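Local coordinates for CDA peptide synthetase I (Streptomyces coelicolor, PDB 5DU9), which is a multidomain peptide synthetase, represented here by a condensation domain of the chloramphenicol acetyltransferase-like fold, at residues 33-44 / 375-386; 242-252 / 418-429. The protein carries 1 engineered substitution. One frame throughout, in Å; residues are numbered along the deposited sequence.

In the fold
Interaction 1 joins two strands of one sheet, and interaction 2 lays a helix against the edge strand of another; their centres are about 21 Å apart. In 33-44 / 375-386 backbone hydrogen bonds do most of the joining, and the larger buried surface, 963 Å² against 552 Å², reflects strands in direct contact. In 242-252 / 418-429 the axes come no closer than 8.1 Å and side chains bridge the gap. Both contacts are partly buried, with the weak salt-bridge hydrogen bond of each near the solvent side. The two meet where Ile385 O packs 3.5 Å from Val243 CG2, and their segments alternate along the chain.

Interaction 1: 33-44 / 375-386; sequences RTGSCLEIDGPL and FGGPVGLMRSIS
Cys37 and Arg383 form a hydrogen-bonded pair of an antiparallel ladder: Cys37 N gives to Arg383 O at 2.9 Å, Arg383 N to Cys37 O at 2.8 Å. Glu39 and Leu381 repeat the pattern, and the strand directions differ by 147°. Between Ser36 and Gly35 the register shifts by one residue. Two residues, Ile385 and Ser386, stand opposite the single Gly35, which makes a classic beta bulge, and Gly35 O accepts both their N-H groups from the same face of its carbonyl plane. At the other end Asp41 OD1 takes the Val379 N-H in a 2.8 Å bond that is nearly straight (173°), met from above the carboxylate plane.

On the face of Cys37, Glu39 and Arg383, Arg383 NE reaches Glu39 OE2 at 3.1 Å in a salt bridge whose hydrogen bond is weak. Arg383 holds CG between its backbone N and carbonyl carbon (chi1 79°), bringing the extended chain over Cys37 SG, which lies against one guanidinium face. On the face of Leu38 and Ile40, the Phe375 ring touches both: Leu38 CD1 meets its edge 3.8 Å from Phe375 CZ, Ile40 CD1 comes near CE2, and Leu44 CD1 stands over the ring centre in a CH-pi contact, 4.3 Å from the Phe375 centroid.

Strand 33-40 is flanked by 379-384 and by 149-157, which bonds its other edge through Val156, Leu154, Tyr152 and His150. Helix 163-182 covers the Leu38 face, with Tyr170 hydrogen-bonded to Ser36 OG, while helix 114-126 lies on the Ile385 side and supplies Gln119 to Arg383 NH1.

Interaction 2: 242-252 / 418-429; sequences TVRSLGLPPER and GQDLTVLQERFV
Gly418 opens helix 418-437, whose first turns pack on edge strand 242-248 as a helix layer on the four-stranded sheet of the condensation-domain fold; the axes come within 8.1 Å at their closest, inclined at 36°. Strand 404-411 pairs with one edge of 242-248, while the helix lies across the face of Thr242, Arg244 and Leu246. Gly418 CA lies over one face of the Arg244 guanidinium, 3.6 Å from Arg244 NH2. With CG anti to the carbonyl carbon (chi1 -71°), Arg244 sets CG 3.5 Å from Gly418 O; its NH1 is held by Val243 O. Leu421 sends CD1 to within 3.3 Å of Thr242 O, and Thr422 OG1 lies 3.8 Å from Arg244 CG and CD, near the plane of the guanidinium.

Gln425 NE2 donates to Arg244 O at 2.9 Å, from above the carbonyl plane, while its amide carbon CD rests 3.4 Å from Leu246 CB. Glu426 turns its carboxylate nearly coplanar with the Arg252 guanidinium, the planes 15° apart, in a salt bridge whose hydrogen bond is weak. Val429 CG1 lies over one guanidinium face of Arg252 and meets Leu248 tip to tip, Val429 CG1 to Leu248 CD1 at 3.6 Å.

Interaction 1: 33-44 / 375-386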
loop_
_atom_site.group_PDB
_atom_site.type_symbol
_atom_site.label_atom_id
_atom_site.label_comp_id
_atom_site.label_asym_id
_atom_site.label_seq_id
_atom_site.Cartn_x
_atom_site.Cartn_y
_atom_site.Cartn_z
ATOM N N ARG A 33 -11.850 2.219 -1.627
ATOM C CA ARG A 33 -11.741 0.779 -1.860
ATOM C C ARG A 33 -10.351 0.465 -2.389
ATOM O O ARG A 33 -9.916 1.039 -3.392
ATOM C CB ARG A 33 -12.780 0.276 -2.866
ATOM C CG ARG A 33 -14.241 0.337 -2.427
ATOM C CD ARG A 33 -14.583 -0.669 -1.336
ATOM N NE ARG A 33 -14.085 -2.022 -1.601
ATOM C CZ ARG A 33 -14.799 -3.027 -2.105
ATOM N NH1 ARG A 33 -16.080 -2.877 -2.431
ATOM N NH2 ARG A 33 -14.224 -4.209 -2.279
ATOM N N THR A 34 -9.663 -0.451 -1.718
ATOM C CA THR A 34 -8.330 -0.875 -2.126
ATOM C C THR A 34 -8.310 -2.384 -2.269
ATOM O O THR A 34 -9.276 -3.062 -1.916
ATOM C CB THR A 34 -7.269 -0.429 -1.111
ATOM O OG1 THR A 34 -7.630 -0.902 0.191
ATOM C CG2 THR A 34 -7.176 1.080 -1.076
ATOM N N GLY A 35 -7.220 -2.922 -2.794
ATOM C CA GLY A 35 -7.153 -4.356 -2.961
ATOM C C GLY A 35 -5.815 -4.893 -3.402
ATOM O O GLY A 35 -4.930 -4.161 -3.850
ATOM N N SER A 36 -5.683 -6.206 -3.263
ATOM C CA SER A 36 -4.527 -6.932 -3.754
ATOM C C SER A 36 -5.007 -8.327 -4.094
ATOM O O SER A 36 -6.174 -8.651 -3.874
ATOM C CB SER A 36 -3.407 -6.982 -2.718
ATOM O OG SER A 36 -3.813 -7.731 -1.584
ATOM N N CYS A 37 -4.118 -9.157 -4.619
ATOM C CA CYS A 37 -4.461 -10.550 -4.849
ATOM C C CYS A 37 -3.232 -11.435 -4.731
ATOM O O CYS A 37 -2.108 -10.938 -4.710
ATOM C CB CYS A 37 -5.111 -10.731 -6.223
ATOM S SG CYS A 37 -4.028 -10.401 -7.632
ATOM N N LEU A 38 -3.470 -12.739 -4.619
ATOM C CA LEU A 38 -2.414 -13.743 -4.675
ATOM C C LEU A 38 -2.539 -14.537 -5.961
ATOM O O LEU A 38 -3.604 -15.073 -6.258
ATOM C CB LEU A 38 -2.488 -14.709 -3.488
ATOM C CG LEU A 38 -2.247 -14.205 -2.068
ATOM C CD1 LEU A 38 -2.397 -15.368 -1.103
ATOM C CD2 LEU A 38 -0.877 -13.559 -1.922
ATOM N N GLU A 39 -1.453 -14.605 -6.721
ATOM C CA GLU A 39 -1.383 -15.497 -7.861
ATOM C C GLU A 39 -0.870 -16.836 -7.362
ATOM O O GLU A 39 0.260 -16.933 -6.886
ATOM C CB GLU A 39 -0.481 -14.915 -8.947
ATOM C CG GLU A 39 -1.015 -13.612 -9.523
ATOM C CD GLU A 39 -0.086 -12.991 -10.546
ATOM O OE1 GLU A 39 1.132 -13.261 -10.491
ATOM O OE2 GLU A 39 -0.577 -12.232 -11.409
ATOM N N ILE A 40 -1.712 -17.861 -7.461
ATOM C CA ILE A 40 -1.447 -19.151 -6.836
ATOM C C ILE A 40 -1.237 -20.213 -7.914
ATOM O O ILE A 40 -2.042 -20.341 -8.834
ATOM C CB ILE A 40 -2.600 -19.535 -5.881
ATOM C CG1 ILE A 40 -2.715 -18.483 -4.770
ATOM C CG2 ILE A 40 -2.374 -20.911 -5.274
ATOM C CD1 ILE A 40 -4.073 -18.410 -4.107
ATOM N N ASP A 41 -0.146 -20.967 -7.792
ATOM C CA ASP A 41 0.349 -21.790 -8.892
ATOM C C ASP A 41 -0.174 -23.226 -8.891
ATOM O O ASP A 41 0.289 -24.053 -9.675
ATOM C CB ASP A 41 1.885 -21.806 -8.872
ATOM C CG ASP A 41 2.454 -22.480 -7.632
ATOM O OD1 ASP A 41 1.683 -22.804 -6.706
ATOM O OD2 ASP A 41 3.687 -22.681 -7.583
ATOM N N GLY A 42 -1.132 -23.525 -8.019
ATOM C CA GLY A 42 -1.684 -24.867 -7.940
ATOM C C GLY A 42 -3.088 -24.881 -7.370
ATOM O O GLY A 42 -3.544 -23.878 -6.820
ATOM N N PRO A 43 -3.778 -26.027 -7.489
ATOM C CA PRO A 43 -5.185 -26.127 -7.086
ATOM C C PRO A 43 -5.422 -25.976 -5.584
ATOM O O PRO A 43 -4.656 -26.494 -4.770
ATOM C CB PRO A 43 -5.587 -27.531 -7.557
ATOM C CG PRO A 43 -4.315 -28.287 -7.656
ATOM C CD PRO A 43 -3.273 -27.290 -8.054
ATOM N N LEU A 44 -6.485 -25.253 -5.244
ATOM C CA LEU A 44 -6.956 -25.135 -3.869
ATOM C C LEU A 44 -8.380 -25.671 -3.756
ATOM O O LEU A 44 -9.144 -25.643 -4.722
ATOM C CB LEU A 44 -6.912 -23.680 -3.401
ATOM C CG LEU A 44 -5.539 -23.009 -3.343
ATOM C CD1 LEU A 44 -5.695 -21.558 -2.933
ATOM C CD2 LEU A 44 -4.607 -23.734 -2.384
ATOM N N PHE A 375 0.393 -22.579 0.731
ATOM C CA PHE A 375 -0.890 -23.236 0.949
ATOM C C PHE A 375 -0.730 -24.752 1.069
ATOM O O PHE A 375 -1.693 -25.502 0.903
ATOM C CB PHE A 375 -1.861 -22.889 -0.183
ATOM C CG PHE A 375 -2.370 -21.479 -0.122
ATOM C CD1 PHE A 375 -3.452 -21.159 0.681
ATOM C CD2 PHE A 375 -1.767 -20.475 -0.861
ATOM C CE1 PHE A 375 -3.925 -19.859 0.745
ATOM C CE2 PHE A 375 -2.234 -19.174 -0.799
ATOM C CZ PHE A 375 -3.317 -18.870 0.006
ATOM N N GLY A 376 0.488 -25.196 1.364
ATOM C CA GLY A 376 0.764 -26.610 1.559
ATOM C C GLY A 376 1.010 -27.322 0.245
ATOM O O GLY A 376 0.490 -28.412 0.005
ATOM N N GLY A 377 1.819 -26.698 -0.605
ATOM C CA GLY A 377 2.082 -27.190 -1.944
ATOM C C GLY A 377 1.960 -26.034 -2.916
ATOM O O GLY A 377 2.969 -25.518 -3.400
ATOM N N PRO A 378 0.717 -25.610 -3.201
ATOM C CA PRO A 378 0.516 -24.377 -3.966
ATOM C C PRO A 378 1.122 -23.181 -3.246
ATOM O O PRO A 378 1.062 -23.112 -2.017
ATOM C CB PRO A 378 -1.009 -24.250 -4.049
ATOM C CG PRO A 378 -1.527 -25.615 -3.799
ATOM C CD PRO A 378 -0.559 -26.255 -2.855
ATOM N N VAL A 379 1.696 -22.258 -4.007
ATOM C CA VAL A 379 2.327 -21.075 -3.453
ATOM C C VAL A 379 1.671 -19.830 -4.033
ATOM O O VAL A 379 1.349 -19.794 -5.215
ATOM C CB VAL A 379 3.835 -21.063 -3.748
ATOM C CG1 VAL A 379 4.481 -19.832 -3.169
ATOM C CG2 VAL A 379 4.492 -22.316 -3.183
ATOM N N GLY A 380 1.483 -18.813 -3.194
ATOM C CA GLY A 380 0.836 -17.578 -3.606
ATOM C C GLY A 380 1.769 -16.384 -3.624
ATOM O O GLY A 380 2.423 -16.075 -2.624
ATOM N N LEU A 381 1.822 -15.707 -4.768
ATOM C CA LEU A 381 2.615 -14.492 -4.926
ATOM C C LEU A 381 1.705 -13.271 -4.950
ATOM O O LEU A 381 0.783 -13.187 -5.759
ATOM C CB LEU A 381 3.448 -14.557 -6.206
ATOM C CG LEU A 381 4.420 -15.734 -6.313
ATOM C CD1 LEU A 381 5.171 -15.682 -7.634
ATOM C CD2 LEU A 381 5.398 -15.749 -5.143
ATOM N N MET A 382 1.967 -12.323 -4.060
ATOM C CA MET A 382 1.091 -11.167 -3.912
ATOM C C MET A 382 1.321 -10.151 -5.023
ATOM O O MET A 382 2.456 -9.916 -5.437
ATOM C CB MET A 382 1.312 -10.509 -2.548
ATOM C CG MET A 382 0.393 -9.323 -2.266
ATOM S SD MET A 382 0.507 -8.781 -0.548
ATOM C CE MET A 382 -0.268 -7.168 -0.653
ATOM N N ARG A 383 0.238 -9.560 -5.516
ATOM C CA ARG A 383 0.357 -8.389 -6.371
ATOM C C ARG A 383 -0.727 -7.381 -6.026
ATOM O O ARG A 383 -1.835 -7.732 -5.608
ATOM C CB ARG A 383 0.312 -8.765 -7.859
ATOM C CG ARG A 383 -1.052 -9.057 -8.465
ATOM C CD ARG A 383 -0.939 -9.055 -9.988
ATOM N NE ARG A 383 -2.107 -9.629 -10.657
ATOM C CZ ARG A 383 -3.078 -8.929 -11.243
ATOM N NH1 ARG A 383 -3.052 -7.600 -11.262
ATOM N NH2 ARG A 383 -4.087 -9.567 -11.820
ATOM N N SER A 384 -0.375 -6.116 -6.192
ATOM C CA SER A 384 -1.256 -5.015 -5.846
ATOM C C SER A 384 -2.339 -4.846 -6.905
ATOM O O SER A 384 -2.090 -5.049 -8.094
ATOM C CB SER A 384 -0.439 -3.729 -5.692
ATOM O OG SER A 384 -1.257 -2.640 -5.313
ATOM N N ILE A 385 -3.546 -4.497 -6.471
ATOM C CA ILE A 385 -4.638 -4.190 -7.394
ATOM C C ILE A 385 -4.906 -2.692 -7.367
ATOM O O ILE A 385 -5.011 -2.054 -8.414
ATOM C CB ILE A 385 -5.928 -4.972 -7.043
ATOM C CG1 ILE A 385 -5.717 -6.477 -7.244
ATOM C CG2 ILE A 385 -7.109 -4.491 -7.882
ATOM C CD1 ILE A 385 -5.403 -6.896 -8.678
ATOM N N SER A 386 -5.016 -2.142 -6.164
ATOM C CA SER A 386 -5.146 -0.704 -5.977
ATOM C C SER A 386 -4.735 -0.354 -4.555
ATOM O O SER A 386 -5.319 -0.853 -3.601
ATOM C CB SER A 386 -6.573 -0.241 -6.255
ATOM O OG SER A 386 -6.684 1.161 -6.094
HETATM O O HOH W 1 -8.162 2.947 -4.266
HETATM O O HOH W 2 -2.454 -2.886 -2.878
HETATM O O HOH W 3 4.458 -24.391 -5.796
#

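Interaction 2: 242-252 / 418-429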
loop_
_atom_site.group_PDB
_atom_site.type_symbol
_atom_site.label_atom_id
_atom_site.label_comp_id
_atom_site.label_asym_id
_atom_site.label_seq_id
_atom_site.Cartn_x
_atom_site.Cartn_y
_atom_site.Cartn_z
ATOM N N THR A 242 -6.676 4.905 -12.030
ATOM C CA THR A 242 -6.486 4.015 -13.158
ATOM C C THR A 242 -5.144 3.348 -12.938
ATOM O O THR A 242 -4.158 4.033 -12.674
ATOM C CB THR A 242 -6.503 4.763 -14.494
ATOM O OG1 THR A 242 -7.766 5.419 -14.658
ATOM C CG2 THR A 242 -6.272 3.805 -15.654
ATOM N N VAL A 243 -5.104 2.024 -13.028
ATOM C CA VAL A 243 -3.902 1.275 -12.682
ATOM C C VAL A 243 -3.334 0.579 -13.907
ATOM O O VAL A 243 -4.042 -0.151 -14.606
ATOM C CB VAL A 243 -4.187 0.232 -11.578
ATOM C CG1 VAL A 243 -2.913 -0.499 -11.181
ATOM C CG2 VAL A 243 -4.813 0.900 -10.362
ATOM N N ARG A 244 -2.055 0.828 -14.174
ATOM C CA ARG A 244 -1.346 0.123 -15.231
ATOM C C ARG A 244 -0.135 -0.563 -14.630
ATOM O O ARG A 244 0.659 0.049 -13.909
ATOM C CB ARG A 244 -0.943 1.077 -16.357
ATOM C CG ARG A 244 -2.119 1.559 -17.201
ATOM C CD ARG A 244 -2.790 0.411 -17.957
ATOM N NE ARG A 244 -3.938 0.859 -18.744
ATOM C CZ ARG A 244 -5.191 0.913 -18.297
ATOM N NH1 ARG A 244 -5.485 0.550 -17.052
ATOM N NH2 ARG A 244 -6.160 1.332 -19.102
ATOM N N SER A 245 -0.013 -1.850 -14.930
ATOM C CA SER A 245 0.982 -2.695 -14.289
ATOM C C SER A 245 1.986 -3.211 -15.312
ATOM O O SER A 245 1.612 -3.620 -16.410
ATOM C CB SER A 245 0.292 -3.859 -13.575
ATOM O OG SER A 245 1.224 -4.623 -12.833
ATOM N N LEU A 246 3.260 -3.178 -14.940
ATOM C CA LEU A 246 4.337 -3.639 -15.807
ATOM C C LEU A 246 5.179 -4.659 -15.064
ATOM O O LEU A 246 5.724 -4.363 -14.009
ATOM C CB LEU A 246 5.205 -2.465 -16.265
ATOM C CG LEU A 246 6.469 -2.794 -17.061
ATOM C CD1 LEU A 246 6.128 -3.542 -18.338
ATOM C CD2 LEU A 246 7.244 -1.528 -17.374
ATOM N N GLY A 247 5.265 -5.864 -15.615
ATOM C CA GLY A 247 6.101 -6.906 -15.047
ATOM C C GLY A 247 7.522 -6.820 -15.564
ATOM O O GLY A 247 7.745 -6.755 -16.778
ATOM N N LEU A 248 8.475 -6.817 -14.634
ATOM C CA LEU A 248 9.898 -6.764 -14.953
ATOM C C LEU A 248 10.578 -8.032 -14.456
ATOM O O LEU A 248 10.617 -8.278 -13.252
ATOM C CB LEU A 248 10.558 -5.542 -14.314
ATOM C CG LEU A 248 9.972 -4.175 -14.667
ATOM C CD1 LEU A 248 10.702 -3.095 -13.887
ATOM C CD2 LEU A 248 10.055 -3.912 -16.163
ATOM N N PRO A 249 11.119 -8.846 -15.374
ATOM C CA PRO A 249 11.794 -10.058 -14.909
ATOM C C PRO A 249 13.153 -9.746 -14.287
ATOM O O PRO A 249 13.644 -8.631 -14.440
ATOM C CB PRO A 249 11.947 -10.881 -16.184
ATOM C CG PRO A 249 12.039 -9.867 -17.262
ATOM C CD PRO A 249 11.132 -8.743 -16.844
ATOM N N PRO A 250 13.749 -10.718 -13.586
ATOM C CA PRO A 250 15.057 -10.520 -12.944
ATOM C C PRO A 250 16.144 -9.994 -13.888
ATOM O O PRO A 250 17.010 -9.238 -13.448
ATOM C CB PRO A 250 15.406 -11.923 -12.438
ATOM C CG PRO A 250 14.085 -12.554 -12.180
ATOM C CD PRO A 250 13.170 -12.032 -13.255
ATOM N N GLU A 251 16.096 -10.376 -15.161
ATOM C CA GLU A 251 17.074 -9.895 -16.134
ATOM C C GLU A 251 17.078 -8.366 -16.204
ATOM O O GLU A 251 18.109 -7.755 -16.499
ATOM C CB GLU A 251 16.791 -10.490 -17.518
ATOM C CG GLU A 251 17.781 -10.075 -18.606
ATOM C CD GLU A 251 19.193 -10.582 -18.354
ATOM O OE1 GLU A 251 19.358 -11.542 -17.575
ATOM O OE2 GLU A 251 20.141 -10.016 -18.940
ATOM N N ARG A 252 15.928 -7.754 -15.927
ATOM C CA ARG A 252 15.804 -6.299 -15.960
ATOM C C ARG A 252 16.022 -5.657 -14.586
ATOM O O ARG A 252 16.491 -4.524 -14.509
ATOM C CB ARG A 252 14.430 -5.886 -16.501
ATOM C CG ARG A 252 14.213 -6.195 -17.988
ATOM C CD ARG A 252 13.009 -5.449 -18.559
ATOM N NE ARG A 252 13.252 -4.014 -18.692
ATOM C CZ ARG A 252 12.334 -3.126 -19.066
ATOM N NH1 ARG A 252 11.097 -3.517 -19.350
ATOM N NH2 ARG A 252 12.652 -1.842 -19.160
ATOM N N GLY A 418 -5.071 5.752 -19.363
ATOM C CA GLY A 418 -4.380 4.477 -19.281
ATOM C C GLY A 418 -3.131 4.437 -20.144
ATOM O O GLY A 418 -2.060 4.033 -19.685
ATOM N N GLN A 419 -3.266 4.862 -21.397
ATOM C CA GLN A 419 -2.138 4.878 -22.324
ATOM C C GLN A 419 -1.015 5.781 -21.817
ATOM O O GLN A 419 0.162 5.444 -21.938
ATOM C CB GLN A 419 -2.591 5.335 -23.715
ATOM N N ASP A 420 -1.382 6.926 -21.250
ATOM C CA ASP A 420 -0.401 7.849 -20.685
ATOM C C ASP A 420 0.437 7.176 -19.605
ATOM O O ASP A 420 1.657 7.348 -19.548
ATOM C CB ASP A 420 -1.085 9.079 -20.090
ATOM C CG ASP A 420 -1.929 9.827 -21.098
ATOM O OD1 ASP A 420 -1.616 9.770 -22.306
ATOM O OD2 ASP A 420 -2.905 10.478 -20.674
ATOM N N LEU A 421 -0.227 6.414 -18.740
ATOM C CA LEU A 421 0.457 5.753 -17.636
ATOM C C LEU A 421 1.393 4.674 -18.160
ATOM O O LEU A 421 2.493 4.498 -17.643
ATOM C CB LEU A 421 -0.556 5.154 -16.653
ATOM C CG LEU A 421 -1.373 6.175 -15.856
ATOM C CD1 LEU A 421 -2.558 5.507 -15.175
ATOM C CD2 LEU A 421 -0.499 6.880 -14.827
ATOM N N THR A 422 0.958 3.963 -19.196
ATOM C CA THR A 422 1.781 2.929 -19.815
ATOM C C THR A 422 3.061 3.538 -20.384
ATOM O O THR A 422 4.155 3.024 -20.162
ATOM C CB THR A 422 1.003 2.191 -20.928
ATOM O OG1 THR A 422 -0.065 1.441 -20.338
ATOM C CG2 THR A 422 1.908 1.234 -21.705
ATOM N N VAL A 423 2.919 4.645 -21.104
ATOM C CA VAL A 423 4.066 5.332 -21.687
ATOM C C VAL A 423 5.020 5.841 -20.606
ATOM O O VAL A 423 6.232 5.641 -20.692
ATOM C CB VAL A 423 3.610 6.507 -22.573
ATOM C CG1 VAL A 423 4.794 7.313 -23.063
ATOM C CG2 VAL A 423 2.835 5.980 -23.757
ATOM N N LEU A 424 4.468 6.496 -19.591
ATOM C CA LEU A 424 5.262 7.072 -18.510
ATOM C C LEU A 424 6.041 6.011 -17.744
ATOM O O LEU A 424 7.215 6.183 -17.405
ATOM C CB LEU A 424 4.347 7.824 -17.546
ATOM C CG LEU A 424 5.009 8.798 -16.581
ATOM C CD1 LEU A 424 5.563 9.991 -17.333
ATOM C CD2 LEU A 424 4.003 9.240 -15.536
ATOM N N GLN A 425 5.358 4.913 -17.458
ATOM C CA GLN A 425 5.922 3.834 -16.672
ATOM C C GLN A 425 7.071 3.143 -17.410
ATOM O O GLN A 425 8.090 2.827 -16.804
ATOM C CB GLN A 425 4.796 2.865 -16.301
ATOM C CG GLN A 425 5.086 1.399 -16.277
ATOM C CD GLN A 425 3.805 0.627 -16.034
ATOM O OE1 GLN A 425 3.157 0.162 -16.971
ATOM N NE2 GLN A 425 3.406 0.533 -14.773
ATOM N N GLU A 426 6.928 2.938 -18.717
ATOM C CA GLU A 426 8.016 2.357 -19.497
ATOM C C GLU A 426 9.205 3.317 -19.565
ATOM O O GLU A 426 10.359 2.900 -19.444
ATOM C CB GLU A 426 7.542 1.997 -20.905
ATOM C CG GLU A 426 8.622 1.358 -21.779
ATOM C CD GLU A 426 9.255 0.136 -21.137
ATOM O OE1 GLU A 426 8.529 -0.848 -20.882
ATOM O OE2 GLU A 426 10.478 0.162 -20.881
ATOM N N ARG A 427 8.914 4.603 -19.747
ATOM C CA ARG A 427 9.954 5.628 -19.784
ATOM C C ARG A 427 10.723 5.679 -18.471
ATOM O O ARG A 427 11.954 5.769 -18.456
ATOM C CB ARG A 427 9.349 6.999 -20.075
ATOM C CG ARG A 427 10.383 8.082 -20.322
ATOM C CD ARG A 427 9.729 9.431 -20.557
ATOM N NE ARG A 427 8.756 9.377 -21.644
ATOM C CZ ARG A 427 7.754 10.237 -21.801
ATOM N NH1 ARG A 427 7.576 11.228 -20.936
ATOM N NH2 ARG A 427 6.922 10.101 -22.824
ATOM N N PHE A 428 9.991 5.626 -17.364
ATOM C CA PHE A 428 10.618 5.690 -16.056
ATOM C C PHE A 428 11.517 4.487 -15.806
ATOM O O PHE A 428 12.652 4.637 -15.369
ATOM C CB PHE A 428 9.570 5.775 -14.949
ATOM C CG PHE A 428 10.110 5.423 -13.601
ATOM C CD1 PHE A 428 11.030 6.247 -12.975
ATOM C CD2 PHE A 428 9.716 4.263 -12.965
ATOM C CE1 PHE A 428 11.543 5.920 -11.744
ATOM C CE2 PHE A 428 10.224 3.935 -11.728
ATOM C CZ PHE A 428 11.141 4.766 -11.118
ATOM N N VAL A 429 11.009 3.289 -16.083
ATOM C CA VAL A 429 11.779 2.080 -15.811
ATOM C C VAL A 429 13.057 2.043 -16.656
ATOM O O VAL A 429 14.095 1.578 -16.183
ATOM C CB VAL A 429 10.943 0.803 -16.059
ATOM C CG1 VAL A 429 11.819 -0.448 -16.002
ATOM C CG2 VAL A 429 9.827 0.695 -15.029
HETATM O O HOH W 4 1.566 -1.065 -18.336
#